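Local coordinates for protein beta-1,4-mannanase (Aplysia kurodai, PDB 3VUP) that probably hydrolyses the beta-1,4-linked backbone of mannan in the digestive fluid of the sea hare, using a TIM-barrel fold, at residues Leu2-Asn6 with Gly7-Leu11; Asp34-Trp37 with Gln38-Lys41; Lys132-Ser135 with Tyr136-Lys139; Gly268-Asp271 with Glu272-Phe276. All blocks are in the same frame, centred on the assembly; numbering follows the deposited sequence.

Interaction 1. Residues Leu2-Asn6 with Gly7-Leu11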
loop_
_atom_site.group_PDB
_atom_site.type_symbol
_atom_site.label_atom_id
_atom_site.label_comp_id
_atom_site.label_asym_id
_atom_site.label_seq_id
_atom_site.Cartn_x
_atom_site.Cartn_y
_atom_site.Cartn_z
ATOM N N LEU A 2 5.329 -12.255 9.081
ATOM C CA LEU A 2 6.195 -11.091 8.961
ATOM C C LEU A 2 6.010 -10.164 10.156
ATOM O O LEU A 2 4.892 -9.933 10.604
ATOM C CB LEU A 2 5.862 -10.354 7.669
ATOM C CG LEU A 2 6.758 -9.184 7.268
ATOM C CD1 LEU A 2 8.164 -9.649 6.940
ATOM C CD2 LEU A 2 6.164 -8.459 6.069
ATOM N N HIS A 3 7.111 -9.642 10.680
ATOM C CA HIS A 3 7.045 -8.693 11.772
ATOM C C HIS A 3 8.228 -7.746 11.666
ATOM O O HIS A 3 9.063 -7.872 10.760
ATOM C CB HIS A 3 7.008 -9.416 13.128
ATOM C CG HIS A 3 8.181 -10.311 13.373
ATOM N ND1 HIS A 3 9.204 -9.986 14.237
ATOM C CD2 HIS A 3 8.498 -11.522 12.856
ATOM C CE1 HIS A 3 10.100 -10.958 14.244
ATOM N NE2 HIS A 3 9.693 -11.904 13.418
ATOM N N ILE A 4 8.290 -6.797 12.586
ATOM C CA ILE A 4 9.361 -5.824 12.613
ATOM C C ILE A 4 10.047 -5.926 13.966
ATOM O O ILE A 4 9.406 -5.854 15.008
ATOM C CB ILE A 4 8.830 -4.409 12.341
ATOM C CG1 ILE A 4 8.289 -4.345 10.907
ATOM C CG2 ILE A 4 9.927 -3.382 12.555
ATOM C CD1 ILE A 4 7.476 -3.117 10.598
ATOM N N GLN A 5 11.354 -6.154 13.937
ATOM C CA GLN A 5 12.125 -6.365 15.148
ATOM C C GLN A 5 13.328 -5.447 15.055
ATOM O O GLN A 5 14.018 -5.429 14.036
ATOM C CB GLN A 5 12.557 -7.836 15.242
ATOM C CG GLN A 5 13.192 -8.260 16.558
ATOM C CD GLN A 5 13.363 -9.772 16.665
ATOM O OE1 GLN A 5 12.892 -10.530 15.812
ATOM N NE2 GLN A 5 14.036 -10.214 17.719
ATOM N N ASN A 6 13.558 -4.658 16.101
ATOM C CA ASN A 6 14.665 -3.705 16.113
ATOM C C ASN A 6 14.678 -2.789 14.889
ATOM O O ASN A 6 15.740 -2.434 14.381
ATOM C CB ASN A 6 15.999 -4.444 16.236
ATOM C CG ASN A 6 16.050 -5.342 17.452
ATOM O OD1 ASN A 6 15.598 -4.964 18.531
ATOM N ND2 ASN A 6 16.591 -6.543 17.280
ATOM N N GLY A 7 13.492 -2.431 14.405
ATOM C CA GLY A 7 13.372 -1.480 13.314
ATOM C C GLY A 7 13.480 -2.045 11.907
ATOM O O GLY A 7 13.526 -1.290 10.938
ATOM N N HIS A 8 13.520 -3.366 11.778
ATOM C CA HIS A 8 13.676 -4.023 10.478
ATOM C C HIS A 8 12.674 -5.157 10.299
ATOM O O HIS A 8 12.326 -5.825 11.275
ATOM C CB HIS A 8 15.079 -4.624 10.359
ATOM C CG HIS A 8 16.183 -3.654 10.634
ATOM N ND1 HIS A 8 16.960 -3.708 11.772
ATOM C CD2 HIS A 8 16.641 -2.603 9.916
ATOM C CE1 HIS A 8 17.850 -2.733 11.740
ATOM N NE2 HIS A 8 17.677 -2.047 10.624
ATOM N N PHE A 9 12.269 -5.418 9.055
ATOM C CA PHE A 9 11.447 -6.591 8.769
ATOM C C PHE A 9 12.219 -7.861 9.077
ATOM O O PHE A 9 13.393 -8.003 8.709
ATOM C CB PHE A 9 11.044 -6.664 7.299
ATOM C CG PHE A 9 10.010 -5.660 6.882
ATOM C CD1 PHE A 9 8.731 -5.684 7.411
ATOM C CD2 PHE A 9 10.309 -4.722 5.909
ATOM C CE1 PHE A 9 7.773 -4.770 6.991
ATOM C CE2 PHE A 9 9.366 -3.813 5.495
ATOM C CZ PHE A 9 8.097 -3.832 6.037
ATOM N N VAL A 10 11.527 -8.792 9.726
ATOM C CA VAL A 10 12.047 -10.115 10.023
ATOM C C VAL A 10 10.986 -11.148 9.659
ATOM O O VAL A 10 9.794 -10.951 9.929
ATOM C CB VAL A 10 12.419 -10.239 11.518
ATOM C CG1 VAL A 10 12.830 -11.665 11.873
ATOM C CG2 VAL A 10 13.523 -9.262 11.874
ATOM N N LEU A 11 11.420 -12.239 9.035
ATOM C CA LEU A 11 10.544 -13.368 8.762
ATOM C C LEU A 11 11.329 -14.635 9.058
ATOM O O LEU A 11 12.450 -14.797 8.580
ATOM C CB LEU A 11 10.068 -13.374 7.304
ATOM C CG LEU A 11 9.050 -14.481 6.981
ATOM C CD1 LEU A 11 7.672 -14.118 7.496
ATOM C CD2 LEU A 11 9.008 -14.760 5.501
#
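His3 and Val10 stand opposite each other as an antiparallel hydrogen-bonded pair, the imidazole of one lying against the branched carbon of the other. His3 CG is wedged between its own backbone N and carbonyl carbon (chi1 58°), which brings the ring back over the partner strand. Val10 CB sits over one ring face, 4.0 Å from the centroid, in a CH-pi contact, and Val10 CG1 comes to 3.5 Å from His3 NE2. The other methyl, Val10 CG2, turns to Gln5 CB at 3.8 Å, so a beta-branched residue serves two neighbours at once. Leu2, Ile4 and Phe9 make a separate apolar cluster. Ile4 and Phe9, a non-hydrogen-bonded pair, lie side by side and point the same way, Ile4 CG1 being 3.8 Å from Phe9 CD1. Leu2 CD2 meets Phe9 CD1 at 4.0 Å. The backbone bonds are reciprocal, with Val10 N to His3 O at 2.8 Å and a second pair linking Gln5 and His8. Gln5 to His8 forms a type I' turn, for which Asn6-Gly7 is a classic sequence. Both residues need positive phi, 52° and 85°; asparagine tolerates this well, whereas at Gly7 any CB would run into Asn6 O. The hairpin is extended by strand 14-15, Phe9 pairing through its backbone with Val16. Phe9 also meets Phe258 edge-to-face and touches Ala317, residues just ahead of barrel strands 259-262 and 318-322, and Leu11 packs on Ile349, which places the hairpin across the N-terminal end of the barrel.

Interaction 2. Residues Asp34-Trp37 with Gln38-Lys41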
loop_
_atom_site.group_PDB
_atom_site.type_symbol
_atom_site.label_atom_id
_atom_site.label_comp_id
_atom_site.label_asym_id
_atom_site.label_seq_id
_atom_site.Cartn_x
_atom_site.Cartn_y
_atom_site.Cartn_z
ATOM N N ASP A 34 -18.134 -11.293 -5.007
ATOM C CA ASP A 34 -19.147 -11.556 -6.025
ATOM C C ASP A 34 -18.679 -12.532 -7.114
ATOM O O ASP A 34 -18.982 -12.358 -8.302
ATOM C CB ASP A 34 -19.662 -10.241 -6.625
ATOM C CG ASP A 34 -20.433 -9.396 -5.614
ATOM O OD1 ASP A 34 -20.711 -9.891 -4.500
ATOM O OD2 ASP A 34 -20.778 -8.238 -5.942
ATOM N N GLY A 35 -17.943 -13.559 -6.692
ATOM C CA GLY A 35 -17.492 -14.616 -7.583
ATOM C C GLY A 35 -16.319 -14.254 -8.478
ATOM O O GLY A 35 -15.910 -15.052 -9.319
ATOM N N GLN A 36 -15.758 -13.065 -8.293
ATOM C CA GLN A 36 -14.780 -12.541 -9.237
ATOM C C GLN A 36 -13.389 -13.151 -9.098
ATOM O O GLN A 36 -12.637 -13.225 -10.071
ATOM C CB GLN A 36 -14.712 -11.016 -9.125
ATOM C CG GLN A 36 -16.026 -10.370 -9.529
ATOM C CD GLN A 36 -16.118 -8.881 -9.228
ATOM O OE1 GLN A 36 -16.630 -8.124 -10.044
ATOM N NE2 GLN A 36 -15.652 -8.459 -8.056
ATOM N N TRP A 37 -13.036 -13.573 -7.889
ATOM C CA TRP A 37 -11.721 -14.167 -7.674
ATOM C C TRP A 37 -11.583 -15.493 -8.409
ATOM O O TRP A 37 -10.600 -15.720 -9.117
ATOM C CB TRP A 37 -11.412 -14.321 -6.183
ATOM C CG TRP A 37 -10.306 -15.294 -5.912
ATOM C CD1 TRP A 37 -10.442 -16.550 -5.403
ATOM C CD2 TRP A 37 -8.902 -15.109 -6.155
ATOM N NE1 TRP A 37 -9.220 -17.160 -5.308
ATOM C CE2 TRP A 37 -8.254 -16.298 -5.758
ATOM C CE3 TRP A 37 -8.131 -14.057 -6.661
ATOM C CZ2 TRP A 37 -6.875 -16.465 -5.851
ATOM C CZ3 TRP A 37 -6.756 -14.228 -6.751
ATOM C CH2 TRP A 37 -6.146 -15.423 -6.350
ATOM N N GLN A 38 -12.570 -16.367 -8.264
ATOM C CA GLN A 38 -12.479 -17.646 -8.952
ATOM C C GLN A 38 -12.464 -17.459 -10.474
ATOM O O GLN A 38 -11.844 -18.245 -11.187
ATOM C CB GLN A 38 -13.586 -18.603 -8.503
ATOM C CG GLN A 38 -13.450 -19.078 -7.058
ATOM C CD GLN A 38 -12.166 -19.854 -6.785
ATOM O OE1 GLN A 38 -11.578 -20.458 -7.687
ATOM N NE2 GLN A 38 -11.733 -19.846 -5.529
ATOM N N ARG A 39 -13.122 -16.408 -10.963
ATOM C CA ARG A 39 -13.112 -16.119 -12.391
ATOM C C ARG A 39 -11.754 -15.623 -12.881
ATOM O O ARG A 39 -11.359 -15.903 -14.015
ATOM C CB ARG A 39 -14.213 -15.122 -12.755
ATOM C CG ARG A 39 -15.607 -15.730 -12.731
ATOM C CD ARG A 39 -16.645 -14.787 -13.318
ATOM N NE ARG A 39 -16.958 -13.685 -12.416
ATOM C CZ ARG A 39 -17.919 -13.725 -11.499
ATOM N NH1 ARG A 39 -18.662 -14.815 -11.362
ATOM N NH2 ARG A 39 -18.137 -12.676 -10.719
ATOM N N ASN A 40 -11.033 -14.901 -12.027
ATOM C CA ASN A 40 -9.736 -14.326 -12.404
ATOM C C ASN A 40 -8.522 -15.141 -11.959
ATOM O O ASN A 40 -7.396 -14.846 -12.364
ATOM C CB ASN A 40 -9.584 -12.904 -11.845
ATOM C CG ASN A 40 -10.379 -11.859 -12.623
ATOM O OD1 ASN A 40 -9.867 -11.236 -13.553
ATOM N ND2 ASN A 40 -11.617 -11.627 -12.204
ATOM N N LYS A 41 -8.749 -16.146 -11.118
ATOM C CA LYS A 41 -7.655 -16.909 -10.518
ATOM C C LYS A 41 -6.727 -17.555 -11.551
ATOM O O LYS A 41 -5.509 -17.597 -11.357
ATOM C CB LYS A 41 -8.205 -17.965 -9.557
ATOM C CG LYS A 41 -7.135 -18.799 -8.869
ATOM C CD LYS A 41 -7.746 -19.759 -7.865
ATOM C CE LYS A 41 -6.676 -20.551 -7.130
ATOM N NZ LYS A 41 -7.282 -21.450 -6.109
#
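Gln36 O receives Asn40 N at 3.0 Å in the opening turn of helix 36-53, where Gly35 holds the N-cap position with a positive phi (77°) that suits glycine. Asn40 grips that carbonyl a second time: ND2 lies 2.9 Å from Gln36 O on an almost straight bond (176°), from the face opposite to the backbone N. The short amide thus ties the turn, while its OD1 is held by Ser27 OG. Trp37 CG is anti to the backbone N (chi1 162°), which lays the indole beside Lys41 on the next turn. The aliphatic chain of Lys41 crosses it at a slant, CB over one face toward the rim and Lys41 CG 3.8 Å from Trp37 CZ2. Its charged end carries on to a salt bridge with Asp94 OD2, which Trp37 NE1 also bonds, and Phe32 meets the indole with its ring nearly parallel. With an alanine in place of Trp37, Asp94 is likely to be left with Lys41 of the two partners, and a gap would probably open against Leu95 and Thr98. The arrangement is a helix start in the beta-alpha-beta unit of strand 18-22, helix 36-53 and strand 58-65, the repeating crossover of a TIM barrel.

Interaction 3. Residues Lys132-Ser135 with Tyr136-Lys139. With SO4 (sulfate ion), chain H.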
loop_
_atom_site.group_PDB
_atom_site.type_symbol
_atom_site.label_atom_id
_atom_site.label_comp_id
_atom_site.label_asym_id
_atom_site.label_seq_id
_atom_site.Cartn_x
_atom_site.Cartn_y
_atom_site.Cartn_z
ATOM N N LYS A 132 -20.679 6.302 8.146
ATOM C CA LYS A 132 -20.437 5.449 6.991
ATOM C C LYS A 132 -19.124 4.675 7.149
ATOM O O LYS A 132 -19.074 3.468 6.905
ATOM C CB LYS A 132 -20.493 6.257 5.693
ATOM C CG LYS A 132 -21.885 6.822 5.424
ATOM C CD LYS A 132 -21.956 7.611 4.132
ATOM C CE LYS A 132 -23.361 8.151 3.907
ATOM N NZ LYS A 132 -23.473 8.880 2.615
ATOM N N LEU A 133 -18.071 5.362 7.576
ATOM C CA LEU A 133 -16.806 4.693 7.831
ATOM C C LEU A 133 -16.959 3.568 8.858
ATOM O O LEU A 133 -16.426 2.468 8.666
ATOM C CB LEU A 133 -15.761 5.698 8.298
ATOM C CG LEU A 133 -14.387 5.112 8.616
ATOM C CD1 LEU A 133 -13.829 4.328 7.425
ATOM C CD2 LEU A 133 -13.443 6.228 9.013
ATOM N N GLN A 134 -17.680 3.825 9.946
ATOM C CA GLN A 134 -17.867 2.776 10.944
ATOM C C GLN A 134 -18.583 1.554 10.363
ATOM O O GLN A 134 -18.271 0.420 10.735
ATOM C CB GLN A 134 -18.589 3.293 12.191
ATOM C CG GLN A 134 -18.463 2.354 13.395
ATOM C CD GLN A 134 -17.019 2.119 13.838
ATOM O OE1 GLN A 134 -16.205 3.046 13.885
ATOM N NE2 GLN A 134 -16.699 0.872 14.168
ATOM N N SER A 135 -19.528 1.773 9.449
ATOM C CA SER A 135 -20.192 0.646 8.790
ATOM C C SER A 135 -19.224 -0.170 7.932
ATOM O O SER A 135 -19.306 -1.394 7.909
ATOM C CB SER A 135 -21.440 1.076 7.996
ATOM O OG SER A 135 -21.132 1.735 6.780
ATOM N N TYR A 136 -18.299 0.493 7.241
ATOM C CA TYR A 136 -17.271 -0.243 6.511
ATOM C C TYR A 136 -16.454 -1.106 7.468
ATOM O O TYR A 136 -16.206 -2.296 7.220
ATOM C CB TYR A 136 -16.329 0.690 5.719
ATOM C CG TYR A 136 -15.161 -0.087 5.158
ATOM C CD1 TYR A 136 -15.376 -1.105 4.235
ATOM C CD2 TYR A 136 -13.855 0.146 5.587
ATOM C CE1 TYR A 136 -14.331 -1.861 3.740
ATOM C CE2 TYR A 136 -12.799 -0.604 5.088
ATOM C CZ TYR A 136 -13.045 -1.605 4.169
ATOM O OH TYR A 136 -11.987 -2.356 3.703
ATOM N N ILE A 137 -16.028 -0.495 8.565
ATOM C CA ILE A 137 -15.194 -1.183 9.531
ATOM C C ILE A 137 -15.907 -2.391 10.132
ATOM O O ILE A 137 -15.349 -3.491 10.185
ATOM C CB ILE A 137 -14.727 -0.196 10.593
ATOM C CG1 ILE A 137 -13.693 0.751 9.967
ATOM C CG2 ILE A 137 -14.157 -0.932 11.803
ATOM C CD1 ILE A 137 -13.300 1.900 10.842
ATOM N N ASP A 138 -17.153 -2.200 10.549
ATOM C CA ASP A 138 -17.876 -3.258 11.241
ATOM C C ASP A 138 -18.418 -4.339 10.308
ATOM O O ASP A 138 -18.392 -5.521 10.640
ATOM C CB ASP A 138 -18.997 -2.667 12.095
ATOM C CG ASP A 138 -18.474 -1.895 13.286
ATOM O OD1 ASP A 138 -17.298 -2.096 13.654
ATOM O OD2 ASP A 138 -19.240 -1.098 13.865
ATOM N N LYS A 139 -18.898 -3.937 9.138
ATOM C CA LYS A 139 -19.568 -4.876 8.240
ATOM C C LYS A 139 -18.657 -5.530 7.200
ATOM O O LYS A 139 -19.015 -6.568 6.637
ATOM C CB LYS A 139 -20.750 -4.201 7.536
ATOM C CG LYS A 139 -21.886 -3.813 8.460
ATOM C CD LYS A 139 -22.686 -5.042 8.876
ATOM C CE LYS A 139 -24.007 -4.669 9.529
ATOM N NZ LYS A 139 -24.960 -5.818 9.522
HETATM S S SO4 H . -14.302 0.248 17.326
HETATM O O1 SO4 H . -15.023 0.639 16.117
HETATM O O2 SO4 H . -13.409 1.328 17.766
HETATM O O3 SO4 H . -15.248 -0.047 18.397
HETATM O O4 SO4 H . -13.517 -0.954 17.042
#
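Gln134 and Asp138 sit one turn apart on helix 130-147, which lies between strands 105-112 and 157-161 of the TIM barrel, and their side chains join along its surface. From CB, the Gln134 chain starts with CG anti to the backbone N (chi1 -164°), and CG passes 3.6 Å from Asp138 OD2. A bend at the next bond (chi2 60°) swings CD back, to 3.4 Å from O1 of a sulfate ion, probably taken from the crystallisation liquor. At the tip NE2 does the bonding: it donates to sulfate O1 at 2.6 Å and makes two weak hydrogen bonds to the carboxylate, 3.1 Å to Asp138 OD1 and 3.2 Å to Asp138 OD2. The other tip atom, OE1, stays near sulfate O1. Amide and carboxylate planes are turned 59° apart. A neutral amide fits well here, for its N-H groups can serve two anions. Lys142 and Lys251 also bind the sulfate, and their charge probably offsets that of the nearby aspartate. On the buried side, Leu133 CG meets Ile137 CD1 at 4.1 Å, and both side chains rest on Trp206 of helix 197-214. Tyr136 is buried, its OH bonded to His64 NE2. Serine suits position 135 because its small hydroxyl can fold back on the helix: Lys132 O takes Ser135 OG at 2.7 Å as well as Tyr136 N at 3.1 Å.

Interaction 4. Residues Gly268-Asp271 with Glu272-Phe276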
loop_
_atom_site.group_PDB
_atom_site.type_symbol
_atom_site.label_atom_id
_atom_site.label_comp_id
_atom_site.label_asym_id
_atom_site.label_seq_id
_atom_site.Cartn_x
_atom_site.Cartn_y
_atom_site.Cartn_z
ATOM N N GLY A 268 11.699 12.749 -17.329
ATOM C CA GLY A 268 13.041 12.206 -17.284
ATOM C C GLY A 268 13.878 12.591 -16.079
ATOM O O GLY A 268 15.013 12.130 -15.961
ATOM N N LYS A 269 13.339 13.416 -15.187
ATOM C CA LYS A 269 14.128 13.959 -14.082
ATOM C C LYS A 269 13.566 13.599 -12.718
ATOM O O LYS A 269 12.367 13.742 -12.468
ATOM C CB LYS A 269 14.210 15.480 -14.195
ATOM C CG LYS A 269 14.894 15.959 -15.457
ATOM C CD LYS A 269 14.906 17.478 -15.523
ATOM C CE LYS A 269 15.675 17.981 -16.736
ATOM N NZ LYS A 269 15.771 19.470 -16.767
ATOM N N TRP A 270 14.446 13.151 -11.829
ATOM C CA TRP A 270 14.074 12.930 -10.434
ATOM C C TRP A 270 13.859 14.268 -9.739
ATOM O O TRP A 270 14.639 15.200 -9.942
ATOM C CB TRP A 270 15.171 12.163 -9.703
ATOM C CG TRP A 270 15.372 10.768 -10.181
ATOM C CD1 TRP A 270 16.489 10.256 -10.773
ATOM C CD2 TRP A 270 14.432 9.692 -10.093
ATOM N NE1 TRP A 270 16.304 8.924 -11.058
ATOM C CE2 TRP A 270 15.047 8.556 -10.656
ATOM C CE3 TRP A 270 13.132 9.579 -9.590
ATOM C CZ2 TRP A 270 14.410 7.322 -10.729
ATOM C CZ3 TRP A 270 12.495 8.356 -9.672
ATOM C CH2 TRP A 270 13.137 7.239 -10.235
ATOM N N ASP A 271 12.821 14.370 -8.912
ATOM C CA ASP A 271 12.619 15.604 -8.154
ATOM C C ASP A 271 13.586 15.711 -6.969
ATOM O O ASP A 271 14.396 14.819 -6.748
ATOM C CB ASP A 271 11.134 15.840 -7.793
ATOM C CG ASP A 271 10.613 14.971 -6.654
ATOM O OD1 ASP A 271 9.366 14.819 -6.602
ATOM O OD2 ASP A 271 11.392 14.489 -5.805
ATOM N N GLU A 272 13.510 16.810 -6.227
ATOM C CA GLU A 272 14.512 17.096 -5.205
ATOM C C GLU A 272 14.421 16.206 -3.972
ATOM O O GLU A 272 15.314 16.217 -3.126
ATOM C CB GLU A 272 14.444 18.563 -4.787
ATOM C CG GLU A 272 14.563 19.551 -5.933
ATOM C CD GLU A 272 14.491 20.989 -5.459
ATOM O OE1 GLU A 272 14.338 21.203 -4.238
ATOM O OE2 GLU A 272 14.585 21.906 -6.301
ATOM N N VAL A 273 13.344 15.435 -3.871
ATOM C CA VAL A 273 13.087 14.630 -2.686
ATOM C C VAL A 273 13.107 13.134 -3.054
ATOM O O VAL A 273 12.838 12.272 -2.222
ATOM C CB VAL A 273 11.740 15.074 -2.047
ATOM C CG1 VAL A 273 11.500 14.433 -0.689
ATOM C CG2 VAL A 273 11.739 16.585 -1.887
ATOM N N ALA A 274 13.477 12.824 -4.294
ATOM C CA ALA A 274 13.283 11.472 -4.818
ATOM C C ALA A 274 14.053 10.396 -4.058
ATOM O O ALA A 274 15.252 10.524 -3.834
ATOM C CB ALA A 274 13.650 11.417 -6.289
ATOM N N PRO A 275 13.371 9.302 -3.702
ATOM C CA PRO A 275 14.085 8.189 -3.070
ATOM C C PRO A 275 15.247 7.665 -3.917
ATOM O O PRO A 275 16.244 7.225 -3.352
ATOM C CB PRO A 275 12.984 7.144 -2.886
ATOM C CG PRO A 275 11.760 7.992 -2.607
ATOM C CD PRO A 275 11.911 9.161 -3.568
ATOM N N PHE A 276 15.139 7.762 -5.241
ATOM C CA PHE A 276 16.163 7.254 -6.151
ATOM C C PHE A 276 17.403 8.126 -6.278
ATOM O O PHE A 276 18.337 7.762 -6.980
ATOM C CB PHE A 276 15.544 6.920 -7.510
ATOM C CG PHE A 276 14.803 5.632 -7.495
ATOM C CD1 PHE A 276 15.501 4.436 -7.584
ATOM C CD2 PHE A 276 13.432 5.589 -7.335
ATOM C CE1 PHE A 276 14.849 3.220 -7.529
ATOM C CE2 PHE A 276 12.768 4.378 -7.292
ATOM C CZ PHE A 276 13.474 3.197 -7.386
#
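Asp271 and Ala274 are the ends of a type I beta turn in the loop between barrel strands 259-262 and 289-293, and an Asx turn is laid over its start. Asp271 CG sits between backbone N and carbonyl carbon (chi1 76°), a rotation that carries OD2 round to the following amides. Asp271 OD2 accepts Val273 N at 2.9 Å, met from above the carboxylate plane, while the backbone bond from Ala274 N to Asp271 O is longer, 3.3 Å. Aspartate suits the first position because its short side chain can take an N-H of the turn with one oxygen, and OD1 is left to bind Asn226 ND2. The turn folds the chain so that Trp270 and Phe276 meet. Phe276 CB lies over one face of the indole, 3.5 Å from the centroid of the six-membered ring of Trp270, as a CH-pi contact. The phenyl ring follows with its plane at 21° to the indole but slid aside, centroids 4.9 Å apart, and touches at Phe276 CD2, which is 3.3 Å from Trp270 CH2. Ala274 packs against the tryptophan stem, its CB 3.8 Å from Trp270 CB. Exchanging Trp270 for a serine is likely to strip the cover from Phe276 CB and open a gap beside Met307, which touches both aromatic residues. Phe276 in turn meets Phe294 edge-to-face. The whole is a combined Asx and type I turn leading into a 3-10 segment, part of the loop after the sixth strand of a TIM barrel.

Overall arrangement
The four contacts follow one another along the chain, all local yet far apart on one TIM barrel of eight parallel strands. Interaction 1 is the N-terminal hairpin, ahead of the first barrel strand, its centre 28 to 33 Å from the other three. Interaction 2 opens the helix after that strand, interaction 3 belongs to helix 130-147 after the third, and interaction 4 lies in the loop after the sixth. Interactions 2 and 3 are separated round the barrel by strand 58-65 and helix 88-101, with centres 24 Å and nearest atoms about 12 Å apart. Interaction 4 is across the chain's centre from both, 39 and 38 Å between centres. No two touch; the barrel links them.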